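CBS domain-containing protein (Agrobacterium tumefaciens, PDB 3FHM) binds the adenine nucleotides AMP and NADH through a pair of CBS domains, although its cellular role is not established. Local coordinates at residues Val37-Pro42 / Val62-Asp67; Gly68-Ile73 / Lys101-Cys106; Ile73-Asp78 / Phe124-Val129. One frame throughout, in Å; residues are numbered along the deposited sequence.

Contact 1: Val37-Pro42 / Val62-Asp67; sequences VVTVGP and VVTDAD. With NAI (1,4-dihydronicotinamide adenine dinucleotide), chain F.
Val38, beside Val62 across the strands, meets the adenine of NADH at its Watson-Crick edge and offers its backbone N and O to the base. Methyls flank this edge on opposite sides of the base plane: CG1 of Val37 lies to one side, CG2 of Val38 to the other. At the edge itself Val38 N donates to N1A at 2.6 Å, and N6A donates back to Val38 O at 3.0 Å. The same carbonyl O receives a weak, nearly straight hydrogen bond from Val62 N (3.4 Å, 171°). Val38 O thus accepts from both strand and ligand, so the base is read by an atom that also belongs to the strand pairing.

Beyond it the pairing is parallel, with Thr39 beside Val62 and Val40 beside Val63. Val40 N gives its hydrogen to Val62 O, and Val40 O accepts from Thr64 N, each at 3.2 Å. On one face of the sheet Val37 CG1 packs on Val62 CG2 (3.9 Å). Thr39 and Thr64 meet there through their CG2 methyls, 3.8 Å apart, their side chains crossing at about a right angle; with OG1 of Thr39 set between backbone N and carbonyl carbon (chi1 60°), CG2 is the branch that does the touching. At the far end Val63 CG1 lies against the Pro42 ring, 3.7 Å from Pro42 CA.

The segments carry strand 39-40 and the end of strand 60-64, the two strands of the beta-alpha-beta unit completed by helix 46-56. Val38 and Val40 reach His56 and Thr52 of that helix, Val63 bonds through its backbone to Leu71 and Gly72 of antiparallel strand 70-75, and Pro42, just past strand 39-40, packs on Leu71.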
loop_
_atom_site.group_PDB
_atom_site.type_symbol
_atom_site.label_atom_id
_atom_site.label_comp_id
_atom_site.label_asym_id
_atom_site.label_seq_id
_atom_site.Cartn_x
_atom_site.Cartn_y
_atom_site.Cartn_z
ATOM N N VAL A 37 -2.638 14.513 10.680
ATOM C CA VAL A 37 -1.670 13.421 10.460
ATOM C C VAL A 37 -1.470 12.528 11.681
ATOM O O VAL A 37 -1.182 13.043 12.770
ATOM C CB VAL A 37 -0.266 13.892 10.042
ATOM C CG1 VAL A 37 0.450 12.761 9.325
ATOM C CG2 VAL A 37 -0.326 15.125 9.154
ATOM N N VAL A 38 -1.596 11.205 11.503
ATOM C CA VAL A 38 -1.261 10.292 12.581
ATOM C C VAL A 38 0.237 10.032 12.696
ATOM O O VAL A 38 0.931 9.753 11.710
ATOM C CB VAL A 38 -1.992 8.957 12.535
ATOM C CG1 VAL A 38 -2.078 8.379 13.961
ATOM C CG2 VAL A 38 -3.409 9.141 11.988
ATOM N N THR A 39 0.713 10.141 13.933
ATOM C CA THR A 39 2.106 10.022 14.220
ATOM C C THR A 39 2.374 9.063 15.397
ATOM O O THR A 39 1.546 8.876 16.289
ATOM C CB THR A 39 2.671 11.383 14.556
ATOM O OG1 THR A 39 1.979 11.894 15.685
ATOM C CG2 THR A 39 2.432 12.336 13.431
ATOM N N VAL A 40 3.564 8.451 15.357
ATOM C CA VAL A 40 4.240 7.795 16.498
ATOM C C VAL A 40 5.632 8.445 16.827
ATOM O O VAL A 40 6.277 8.987 15.934
ATOM C CB VAL A 40 4.406 6.286 16.158
ATOM C CG1 VAL A 40 2.997 5.588 16.077
ATOM C CG2 VAL A 40 5.252 6.076 14.826
ATOM N N GLY A 41 6.052 8.399 18.102
ATOM C CA GLY A 41 7.441 8.740 18.531
ATOM C C GLY A 41 8.497 7.665 18.193
ATOM O O GLY A 41 8.145 6.539 17.854
ATOM N N PRO A 42 9.805 7.983 18.318
ATOM C CA PRO A 42 10.851 7.121 17.716
ATOM C C PRO A 42 11.187 5.874 18.501
ATOM O O PRO A 42 11.891 4.996 17.967
ATOM C CB PRO A 42 12.110 8.017 17.674
ATOM C CG PRO A 42 11.791 9.267 18.489
ATOM C CD PRO A 42 10.380 9.125 19.064
ATOM N N VAL A 62 3.933 8.813 10.474
ATOM C CA VAL A 62 5.095 9.696 10.420
ATOM C C VAL A 62 5.763 9.679 11.801
ATOM O O VAL A 62 5.069 9.824 12.840
ATOM C CB VAL A 62 4.695 11.170 10.007
ATOM C CG1 VAL A 62 5.874 12.060 9.852
ATOM C CG2 VAL A 62 3.925 11.155 8.718
ATOM N N VAL A 63 7.086 9.482 11.796
ATOM C CA VAL A 63 7.894 9.486 13.016
ATOM C C VAL A 63 8.375 10.890 13.391
ATOM O O VAL A 63 9.242 11.466 12.711
ATOM C CB VAL A 63 9.178 8.567 12.958
ATOM C CG1 VAL A 63 9.671 8.238 14.355
ATOM C CG2 VAL A 63 8.907 7.303 12.218
ATOM N N THR A 64 7.855 11.403 14.510
ATOM C CA THR A 64 8.175 12.726 15.047
ATOM C C THR A 64 8.850 12.632 16.440
ATOM O O THR A 64 8.549 11.718 17.205
ATOM C CB THR A 64 6.871 13.610 15.222
ATOM O OG1 THR A 64 6.116 13.171 16.356
ATOM C CG2 THR A 64 5.992 13.580 14.017
ATOM N N ASP A 65 9.727 13.592 16.780
ATOM C CA ASP A 65 10.332 13.665 18.132
ATOM C C ASP A 65 9.542 14.523 19.123
ATOM O O ASP A 65 8.505 15.088 18.787
ATOM C CB ASP A 65 11.768 14.171 18.069
ATOM C CG ASP A 65 11.858 15.642 17.738
ATOM O OD1 ASP A 65 10.814 16.338 17.643
ATOM O OD2 ASP A 65 13.003 16.109 17.572
ATOM N N ALA A 66 10.057 14.618 20.342
ATOM C CA ALA A 66 9.473 15.420 21.403
ATOM C C ALA A 66 9.123 16.835 20.969
ATOM O O ALA A 66 8.192 17.422 21.513
ATOM C CB ALA A 66 10.435 15.482 22.564
ATOM N N ASP A 67 9.865 17.372 19.994
ATOM C CA ASP A 67 9.827 18.795 19.650
ATOM C C ASP A 67 9.021 19.098 18.389
ATOM O O ASP A 67 8.770 20.283 18.068
ATOM C CB ASP A 67 11.253 19.351 19.554
ATOM C CG ASP A 67 11.963 19.385 20.907
ATOM O OD1 ASP A 67 12.764 18.471 21.206
ATOM O OD2 ASP A 67 11.712 20.324 21.682
HETATM P PA NAI F . -3.775 4.115 3.249
HETATM O O1A NAI F . -4.671 2.982 3.554
HETATM O O2A NAI F . -2.401 4.305 3.871
HETATM O O5B NAI F . -4.515 5.470 3.598
HETATM C C5B NAI F . -5.954 5.522 3.775
HETATM C C4B NAI F . -6.346 6.944 4.070
HETATM O O4B NAI F . -5.719 7.411 5.258
HETATM C C3B NAI F . -5.791 7.786 2.967
HETATM O O3B NAI F . -6.853 8.724 2.705
HETATM C C2B NAI F . -4.628 8.513 3.546
HETATM O O2B NAI F . -4.849 9.844 3.220
HETATM C C1B NAI F . -4.885 8.508 5.010
HETATM N N9A NAI F . -3.641 8.420 5.801
HETATM C C8A NAI F . -2.594 7.607 5.568
HETATM N N7A NAI F . -1.632 7.830 6.495
HETATM C C5A NAI F . -2.068 8.762 7.338
HETATM C C6A NAI F . -1.551 9.422 8.544
HETATM N N6A NAI F . -0.327 9.091 9.022
HETATM N N1A NAI F . -2.310 10.363 9.160
HETATM C C2A NAI F . -3.518 10.681 8.673
HETATM N N3A NAI F . -4.037 10.080 7.594
HETATM C C4A NAI F . -3.377 9.143 6.887
HETATM O O3 NAI F . -3.496 4.443 1.701
HETATM P PN NAI F . -4.011 3.804 0.291
HETATM O O1N NAI F . -3.142 2.810 -0.422
HETATM O O2N NAI F . -4.207 5.091 -0.428
HETATM O O5D NAI F . -5.407 3.077 0.640
HETATM C C5D NAI F . -5.638 1.682 0.881
HETATM C C4D NAI F . -6.898 1.312 0.109
HETATM O O4D NAI F . -7.971 2.200 0.493
HETATM C C3D NAI F . -6.670 1.508 -1.422
HETATM O O3D NAI F . -7.233 0.436 -2.188
HETATM C C2D NAI F . -7.427 2.769 -1.828
HETATM O O2D NAI F . -7.899 2.740 -3.193
HETATM C C1D NAI F . -8.497 2.814 -0.716
HETATM N N1N NAI F . -8.814 4.170 -0.400
HETATM C C2N NAI F . -10.120 4.500 -0.455
HETATM C C3N NAI F . -10.531 5.822 -0.180
HETATM C C7N NAI F . -12.018 6.122 -0.214
HETATM O O7N NAI F . -12.436 7.260 0.064
HETATM N N7N NAI F . -12.842 5.103 -0.494
HETATM C C4N NAI F . -9.569 6.805 0.154
HETATM C C5N NAI F . -8.204 6.434 0.177
HETATM C C6N NAI F . -7.828 5.080 -0.101
#

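Contact 2: Gly68-Ile73 / Lys101-Cys106; sequences GVVLGI and KNVVRC. With AMP (adenosine monophosphate), chain E; SO4 (sulfate ion), chain G.
Lys101 runs its aliphatic chain past the bulged strand, with CG 3.6 Å from Leu71 O and CA 4.3 Å from Gly72 CA. Bends at chi3 and chi4 carry NZ round to a sulfate, probably from the crystallisation liquor, where its hydrogen bond is weak; the backbone N of Lys101 holds the same oxygen, O3, at 2.8 Å. Asn102 adds its own backbone N to sulfate O4.

Val103 makes the central packing. Its CG1 is anti to the backbone N (chi1 -178°), which leaves CG2 beside that N and facing strand 70-75. This methyl lies 3.7 Å from Gly72 CA and 4.3 Å from Val70 CG1. Ile73 CG2 is a looser neighbour.

Val104 turns from the strand to the nucleotide: its N donates to AMP N1 at 3.1 Å, and its O accepts from AMP N6 at 3.0 Å. Arg105 folds back so that NE bonds Val103 O, which lies in its guanidinium plane, and Cys106 leads on to pair with strand 126-131.

Leu71 and Gly72 together face Val63, a classic beta bulge. The backbone N and O of Val104 reading the Watson-Crick edge of adenine, with Ile73 over one face of the base, is the adenine recognition familiar from nucleotide-binding CBS domains, built here from residues of both CBS ranges.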
loop_
_atom_site.group_PDB
_atom_site.type_symbol
_atom_site.label_atom_id
_atom_site.label_comp_id
_atom_site.label_asym_id
_atom_site.label_seq_id
_atom_site.Cartn_x
_atom_site.Cartn_y
_atom_site.Cartn_z
ATOM N N GLY A 68 8.616 18.034 17.692
ATOM C CA GLY A 68 7.796 18.159 16.508
ATOM C C GLY A 68 8.504 17.906 15.190
ATOM O O GLY A 68 7.859 17.954 14.145
ATOM N N VAL A 69 9.809 17.622 15.234
ATOM C CA VAL A 69 10.639 17.424 14.030
ATOM C C VAL A 69 10.281 16.112 13.334
ATOM O O VAL A 69 10.143 15.109 14.022
ATOM C CB VAL A 69 12.175 17.384 14.371
ATOM C CG1 VAL A 69 13.018 17.849 13.178
ATOM C CG2 VAL A 69 12.516 18.266 15.546
ATOM N N VAL A 70 10.132 16.102 12.007
ATOM C CA VAL A 70 9.909 14.856 11.310
ATOM C C VAL A 70 11.211 14.100 11.166
ATOM O O VAL A 70 12.186 14.606 10.620
ATOM C CB VAL A 70 9.213 15.037 9.977
ATOM C CG1 VAL A 70 9.204 13.735 9.199
ATOM C CG2 VAL A 70 7.780 15.509 10.217
ATOM N N LEU A 71 11.214 12.878 11.693
ATOM C CA LEU A 71 12.408 12.045 11.723
ATOM C C LEU A 71 12.445 11.071 10.584
ATOM O O LEU A 71 13.534 10.685 10.145
ATOM C CB LEU A 71 12.477 11.246 13.025
ATOM C CG LEU A 71 12.711 12.011 14.343
ATOM C CD1 LEU A 71 12.514 11.066 15.517
ATOM C CD2 LEU A 71 14.079 12.780 14.429
ATOM N N GLY A 72 11.254 10.645 10.137
ATOM C CA GLY A 72 11.110 9.636 9.101
ATOM C C GLY A 72 9.689 9.105 8.968
ATOM O O GLY A 72 8.689 9.639 9.544
ATOM N N ILE A 73 9.564 8.031 8.204
ATOM C CA ILE A 73 8.237 7.557 7.844
ATOM C C ILE A 73 8.315 6.009 7.813
ATOM O O ILE A 73 9.296 5.413 7.337
ATOM C CB ILE A 73 7.737 8.285 6.541
ATOM C CG1 ILE A 73 6.297 7.999 6.261
ATOM C CG2 ILE A 73 8.519 7.871 5.290
ATOM C CD1 ILE A 73 6.015 8.373 4.832
ATOM N N LYS A 101 14.449 7.596 6.569
ATOM C CA LYS A 101 14.846 8.921 7.118
ATOM C C LYS A 101 14.723 10.097 6.141
ATOM O O LYS A 101 14.296 11.188 6.529
ATOM C CB LYS A 101 16.262 8.882 7.705
ATOM C CG LYS A 101 16.264 8.576 9.167
ATOM C CD LYS A 101 17.657 8.561 9.668
ATOM C CE LYS A 101 18.005 7.223 10.263
ATOM N NZ LYS A 101 17.648 6.166 9.256
ATOM N N ASN A 102 15.113 9.879 4.886
ATOM C CA ASN A 102 14.939 10.892 3.835
ATOM C C ASN A 102 13.561 10.951 3.240
ATOM O O ASN A 102 13.268 10.259 2.265
ATOM C CB ASN A 102 15.900 10.679 2.698
ATOM C CG ASN A 102 16.967 11.692 2.688
ATOM O OD1 ASN A 102 16.995 12.567 1.802
ATOM N ND2 ASN A 102 17.858 11.626 3.700
ATOM N N VAL A 103 12.749 11.821 3.810
ATOM C CA VAL A 103 11.352 11.941 3.502
ATOM C C VAL A 103 11.082 12.950 2.381
ATOM O O VAL A 103 11.334 14.131 2.601
ATOM C CB VAL A 103 10.656 12.464 4.769
ATOM C CG1 VAL A 103 9.148 12.606 4.604
ATOM C CG2 VAL A 103 10.952 11.556 5.926
ATOM N N VAL A 104 10.560 12.510 1.215
ATOM C CA VAL A 104 10.146 13.417 0.102
ATOM C C VAL A 104 8.723 14.016 0.363
ATOM O O VAL A 104 7.836 13.297 0.785
ATOM C CB VAL A 104 10.172 12.699 -1.288
ATOM C CG1 VAL A 104 9.720 13.614 -2.399
ATOM C CG2 VAL A 104 11.517 12.178 -1.605
ATOM N N ARG A 105 8.535 15.325 0.111
ATOM C CA ARG A 105 7.297 16.087 0.428
ATOM C C ARG A 105 6.702 16.795 -0.792
ATOM O O ARG A 105 7.376 16.995 -1.805
ATOM C CB ARG A 105 7.603 17.223 1.424
ATOM C CG ARG A 105 8.459 16.866 2.640
ATOM C CD ARG A 105 9.699 17.785 2.796
ATOM N NE ARG A 105 10.824 17.038 3.396
ATOM C CZ ARG A 105 11.854 17.577 4.057
ATOM N NH1 ARG A 105 12.811 16.797 4.558
ATOM N NH2 ARG A 105 11.930 18.885 4.245
ATOM N N CYS A 106 5.448 17.230 -0.663
ATOM C CA CYS A 106 4.875 18.232 -1.603
ATOM C C CYS A 106 4.279 19.496 -0.931
ATOM O O CYS A 106 4.297 19.619 0.299
ATOM C CB CYS A 106 3.848 17.618 -2.516
ATOM S SG CYS A 106 2.524 17.091 -1.567
HETATM P P AMP E . 4.702 2.833 0.658
HETATM O O1P AMP E . 4.652 4.245 1.101
HETATM O O2P AMP E . 4.241 1.810 1.633
HETATM O O3P AMP E . 4.237 2.685 -0.786
HETATM O "O5'" AMP E . 6.299 2.753 0.827
HETATM C "C5'" AMP E . 7.218 1.714 0.418
HETATM C "C4'" AMP E . 8.607 2.259 0.792
HETATM O "O4'" AMP E . 8.698 3.626 0.426
HETATM C "C3'" AMP E . 8.825 2.275 2.301
HETATM O "O3'" AMP E . 10.178 2.077 2.698
HETATM C "C2'" AMP E . 8.553 3.669 2.695
HETATM O "O2'" AMP E . 9.358 3.964 3.803
HETATM C "C1'" AMP E . 9.031 4.430 1.531
HETATM N N9 AMP E . 8.364 5.745 1.585
HETATM C C8 AMP E . 7.082 6.085 1.891
HETATM N N7 AMP E . 6.841 7.441 1.895
HETATM C C5 AMP E . 8.000 7.964 1.553
HETATM C C6 AMP E . 8.460 9.329 1.350
HETATM N N6 AMP E . 7.620 10.373 1.512
HETATM N N1 AMP E . 9.752 9.475 1.002
HETATM C C2 AMP E . 10.621 8.428 0.853
HETATM N N3 AMP E . 10.295 7.151 1.025
HETATM C C4 AMP E . 8.999 6.879 1.363
HETATM S S SO4 G . 17.098 6.526 4.499
HETATM O O1 SO4 G . 18.500 6.422 4.101
HETATM O O2 SO4 G . 16.324 5.405 3.957
HETATM O O3 SO4 G . 16.994 6.486 5.953
HETATM O O4 SO4 G . 16.581 7.809 4.022
#

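Contact 3: Ile73-Asp78 / Phe124-Val129; sequences IFTERD and FRHVPV. With AMP (adenosine monophosphate), chain E; NAI (1,4-dihydronicotinamide adenine dinucleotide), chain O.
Arg77 and Arg125 approach each other by different routes: Arg77 leaves with CG anti to its N (chi1 173°) and then bends at chi2 and chi3, whereas Arg125 turns at chi3 alone (-71°). Arg77 NH2 ends 3.7 Å from Arg125 NH1, the guanidinium planes 74° apart. Both guanidinium groups serve anions. Arg77 NH2 donates to O1A of an NADH diphosphate at 3.0 Å, the oxygen lying at the edge of its guanidinium, and Arg125 NE donates to AMP O3P at 2.9 Å.

Thr75 OG1 gives its hydrogen to AMP O2P (2.8 Å) and accepts from Arg77 N as the N-cap of helix 76-86; Asp78 OD2 accepts weakly from Thr75 N, part of a capping box. From across the cleft His126 ND1 donates to AMP O1P, 3.2 Å away, while its NE2 binds another NADH. Asp78 OD2 takes the ribose O2' at 2.8 Å, and Phe124 lies face-on beneath the adenine, C6 resting over the ring centre. Glu76 OE1 is 4.0 Å from Arg125 NH1, but the carboxylate's salt bridges go to Arg77 and Arg125 of the second subunit.

Each terminal phosphate oxygen, O1P, O2P and O3P, therefore has a donor. Two arginines can lie this close because phosphates and the carboxylate of the second subunit probably offset their charge, consistent with a link between nucleotide binding and the subunit interface.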
loop_
_atom_site.group_PDB
_atom_site.type_symbol
_atom_site.label_atom_id
_atom_site.label_comp_id
_atom_site.label_asym_id
_atom_site.label_seq_id
_atom_site.Cartn_x
_atom_site.Cartn_y
_atom_site.Cartn_z
ATOM N N ILE A 73 9.564 8.031 8.204
ATOM C CA ILE A 73 8.237 7.557 7.844
ATOM C C ILE A 73 8.315 6.009 7.813
ATOM O O ILE A 73 9.296 5.413 7.337
ATOM C CB ILE A 73 7.737 8.285 6.541
ATOM C CG1 ILE A 73 6.297 7.999 6.261
ATOM C CG2 ILE A 73 8.519 7.871 5.290
ATOM C CD1 ILE A 73 6.015 8.373 4.832
ATOM N N PHE A 74 7.311 5.366 8.404
ATOM C CA PHE A 74 7.253 3.903 8.495
ATOM C C PHE A 74 5.941 3.443 7.853
ATOM O O PHE A 74 4.869 3.965 8.204
ATOM C CB PHE A 74 7.318 3.477 9.982
ATOM C CG PHE A 74 7.074 1.988 10.235
ATOM C CD1 PHE A 74 8.135 1.069 10.176
ATOM C CD2 PHE A 74 5.775 1.527 10.571
ATOM C CE1 PHE A 74 7.940 -0.293 10.412
ATOM C CE2 PHE A 74 5.520 0.127 10.819
ATOM C CZ PHE A 74 6.625 -0.787 10.734
ATOM N N THR A 75 6.020 2.491 6.919
ATOM C CA THR A 75 4.774 1.976 6.260
ATOM C C THR A 75 4.707 0.467 6.393
ATOM O O THR A 75 5.777 -0.219 6.739
ATOM C CB THR A 75 4.759 2.290 4.723
ATOM O OG1 THR A 75 5.667 1.422 3.996
ATOM C CG2 THR A 75 5.143 3.755 4.474
ATOM N N GLU A 76 3.530 -0.072 6.073
ATOM C CA GLU A 76 3.391 -1.553 5.942
ATOM C C GLU A 76 4.573 -2.236 5.125
ATOM O O GLU A 76 4.948 -3.404 5.377
ATOM C CB GLU A 76 2.018 -1.911 5.352
ATOM C CG GLU A 76 1.717 -1.181 4.001
ATOM C CD GLU A 76 0.206 -0.855 3.724
ATOM O OE1 GLU A 76 -0.012 0.084 2.920
ATOM O OE2 GLU A 76 -0.727 -1.510 4.267
ATOM N N ARG A 77 5.156 -1.501 4.163
ATOM C CA ARG A 77 6.178 -2.109 3.379
ATOM C C ARG A 77 7.476 -2.257 4.199
ATOM O O ARG A 77 8.177 -3.248 4.047
ATOM C CB ARG A 77 6.395 -1.353 2.087
ATOM C CG ARG A 77 7.605 -1.827 1.247
ATOM C CD ARG A 77 7.288 -3.138 0.584
ATOM N NE ARG A 77 5.993 -3.164 -0.099
ATOM C CZ ARG A 77 5.840 -3.047 -1.421
ATOM N NH1 ARG A 77 6.922 -2.932 -2.191
ATOM N NH2 ARG A 77 4.607 -3.068 -1.959
ATOM N N ASP A 78 7.767 -1.314 5.095
ATOM C CA ASP A 78 8.880 -1.495 6.014
ATOM C C ASP A 78 8.646 -2.669 6.975
ATOM O O ASP A 78 9.633 -3.364 7.338
ATOM C CB ASP A 78 9.192 -0.215 6.764
ATOM C CG ASP A 78 9.789 0.815 5.871
ATOM O OD1 ASP A 78 10.851 0.504 5.321
ATOM O OD2 ASP A 78 9.194 1.903 5.681
ATOM N N PHE A 124 7.162 4.878 -3.934
ATOM C CA PHE A 124 6.431 4.878 -2.670
ATOM C C PHE A 124 5.069 5.528 -2.932
ATOM O O PHE A 124 4.898 6.125 -4.014
ATOM C CB PHE A 124 7.220 5.630 -1.596
ATOM C CG PHE A 124 7.742 6.946 -2.041
ATOM C CD1 PHE A 124 9.052 7.078 -2.420
ATOM C CD2 PHE A 124 6.907 8.070 -2.115
ATOM C CE1 PHE A 124 9.578 8.309 -2.872
ATOM C CE2 PHE A 124 7.438 9.309 -2.565
ATOM C CZ PHE A 124 8.801 9.401 -2.933
ATOM N N ARG A 125 4.170 5.465 -1.931
ATOM C CA ARG A 125 2.733 5.709 -2.064
ATOM C C ARG A 125 2.169 6.785 -1.124
ATOM O O ARG A 125 0.897 6.990 -1.020
ATOM C CB ARG A 125 2.018 4.393 -1.704
ATOM C CG ARG A 125 2.007 3.349 -2.795
ATOM C CD ARG A 125 1.194 2.072 -2.500
ATOM N NE ARG A 125 1.823 1.220 -1.487
ATOM C CZ ARG A 125 1.622 -0.080 -1.324
ATOM N NH1 ARG A 125 2.209 -0.723 -0.360
ATOM N NH2 ARG A 125 0.858 -0.757 -2.115
ATOM N N HIS A 126 3.081 7.421 -0.376
ATOM C CA HIS A 126 2.699 8.380 0.653
ATOM C C HIS A 126 3.575 9.599 0.457
ATOM O O HIS A 126 4.839 9.494 0.257
ATOM C CB HIS A 126 2.814 7.766 2.042
ATOM C CG HIS A 126 1.726 6.771 2.367
ATOM N ND1 HIS A 126 1.949 5.398 2.394
ATOM C CD2 HIS A 126 0.393 6.953 2.650
ATOM C CE1 HIS A 126 0.815 4.793 2.730
ATOM N NE2 HIS A 126 -0.149 5.707 2.878
ATOM N N VAL A 127 2.910 10.765 0.398
ATOM C CA VAL A 127 3.680 12.033 0.390
ATOM C C VAL A 127 3.131 13.070 1.388
ATOM O O VAL A 127 1.988 13.497 1.267
ATOM C CB VAL A 127 4.071 12.592 -1.068
ATOM C CG1 VAL A 127 3.653 11.670 -2.198
ATOM C CG2 VAL A 127 3.586 14.052 -1.298
ATOM N N PRO A 128 3.950 13.371 2.437
ATOM C CA PRO A 128 3.677 14.345 3.500
ATOM C C PRO A 128 3.613 15.720 2.870
ATOM O O PRO A 128 4.450 16.023 2.007
ATOM C CB PRO A 128 4.941 14.233 4.404
ATOM C CG PRO A 128 5.468 12.908 4.172
ATOM C CD PRO A 128 5.245 12.706 2.669
ATOM N N VAL A 129 2.647 16.535 3.285
ATOM C CA VAL A 129 2.532 17.948 2.808
ATOM C C VAL A 129 3.202 19.001 3.745
ATOM O O VAL A 129 2.956 19.050 4.969
ATOM C CB VAL A 129 1.044 18.373 2.421
ATOM C CG1 VAL A 129 1.012 19.726 1.704
ATOM C CG2 VAL A 129 0.355 17.338 1.550
HETATM P P AMP E . 4.702 2.833 0.658
HETATM O O1P AMP E . 4.652 4.245 1.101
HETATM O O2P AMP E . 4.241 1.810 1.633
HETATM O O3P AMP E . 4.237 2.685 -0.786
HETATM O "O5'" AMP E . 6.299 2.753 0.827
HETATM C "C5'" AMP E . 7.218 1.714 0.418
HETATM C "C4'" AMP E . 8.607 2.259 0.792
HETATM O "O4'" AMP E . 8.698 3.626 0.426
HETATM C "C3'" AMP E . 8.825 2.275 2.301
HETATM O "O3'" AMP E . 10.178 2.077 2.698
HETATM C "C2'" AMP E . 8.553 3.669 2.695
HETATM O "O2'" AMP E . 9.358 3.964 3.803
HETATM C "C1'" AMP E . 9.031 4.430 1.531
HETATM N N9 AMP E . 8.364 5.745 1.585
HETATM C C8 AMP E . 7.082 6.085 1.891
HETATM N N7 AMP E . 6.841 7.441 1.895
HETATM C C5 AMP E . 8.000 7.964 1.553
HETATM C C6 AMP E . 8.460 9.329 1.350
HETATM N N6 AMP E . 7.620 10.373 1.512
HETATM N N1 AMP E . 9.752 9.475 1.002
HETATM C C2 AMP E . 10.621 8.428 0.853
HETATM N N3 AMP E . 10.295 7.151 1.025
HETATM C C4 AMP E . 8.999 6.879 1.363
HETATM P PA NAI O . 2.825 -3.785 -5.605
HETATM O O1A NAI O . 4.047 -3.218 -4.870
HETATM O O2A NAI O . 1.986 -4.935 -5.062
HETATM O O5B NAI O . 3.188 -4.041 -7.149
HETATM C C5B NAI O . 4.478 -3.765 -7.670
HETATM C C4B NAI O . 4.448 -4.528 -8.990
HETATM O O4B NAI O . 4.285 -5.935 -8.762
HETATM C C3B NAI O . 3.241 -4.173 -9.848
HETATM O O3B NAI O . 3.724 -4.219 -11.198
HETATM C C2B NAI O . 2.219 -5.286 -9.607
HETATM O O2B NAI O . 1.588 -5.603 -10.826
HETATM C C1B NAI O . 3.104 -6.471 -9.382
HETATM N N9A NAI O . 2.606 -7.572 -8.512
HETATM C C8A NAI O . 2.130 -7.462 -7.249
HETATM N N7A NAI O . 1.835 -8.683 -6.695
HETATM C C5A NAI O . 2.136 -9.634 -7.614
HETATM C C6A NAI O . 2.058 -11.119 -7.709
HETATM N N6A NAI O . 1.581 -11.896 -6.691
HETATM N N1A NAI O . 2.472 -11.712 -8.844
HETATM C C2A NAI O . 2.938 -11.005 -9.880
HETATM N N3A NAI O . 3.001 -9.671 -9.881
HETATM C C4A NAI O . 2.643 -8.913 -8.798
HETATM O O3 NAI O . 1.628 -2.668 -5.873
HETATM P PN NAI O . 1.633 -1.038 -5.935
HETATM O O1N NAI O . 1.096 -0.616 -4.618
HETATM O O2N NAI O . 0.990 -0.551 -7.217
HETATM O O5D NAI O . 3.185 -0.555 -6.025
HETATM C C5D NAI O . 4.034 -0.158 -4.953
HETATM C C4D NAI O . 4.869 1.040 -5.377
HETATM O O4D NAI O . 5.459 0.916 -6.657
HETATM C C3D NAI O . 3.933 2.187 -5.537
HETATM O O3D NAI O . 4.479 3.285 -4.775
HETATM C C2D NAI O . 3.778 2.446 -7.025
HETATM O O2D NAI O . 3.588 3.841 -7.210
HETATM C C1D NAI O . 5.051 1.890 -7.633
HETATM N N1N NAI O . 4.935 1.105 -8.903
HETATM C C2N NAI O . 5.755 1.340 -9.961
HETATM C C3N NAI O . 5.721 0.563 -11.155
HETATM C C7N NAI O . 6.645 0.879 -12.328
HETATM O O7N NAI O . 6.463 0.367 -13.466
HETATM N N7N NAI O . 7.639 1.728 -12.056
HETATM C C4N NAI O . 4.818 -0.502 -11.267
HETATM C C5N NAI O . 4.005 -0.732 -10.157
HETATM C C6N NAI O . 4.080 0.070 -8.998
#

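The three contacts follow one path from an NADH adenine to the AMP phosphate. Contacts 1 and 2, with centres about 10 Å apart, share a sheet: Val63 O lies 2.6 Å from Leu71 N, probably hydrogen-bonded. Contacts 2 and 3, also about 10 Å between centres, share Ile73 and the same AMP, contact 2 gripping the base edge and contact 3 the base face, ribose and phosphate. They are tied again where Cys106 N is 3.1 Å from Pro128 O, a probable hydrogen bond to strand 126-131. Contacts 1 and 3, centres about 13 Å apart, touch through Val63 CG2 and Ile73 N. Val38 and Val104 bind adenine alike, consistent with the paired CBS design.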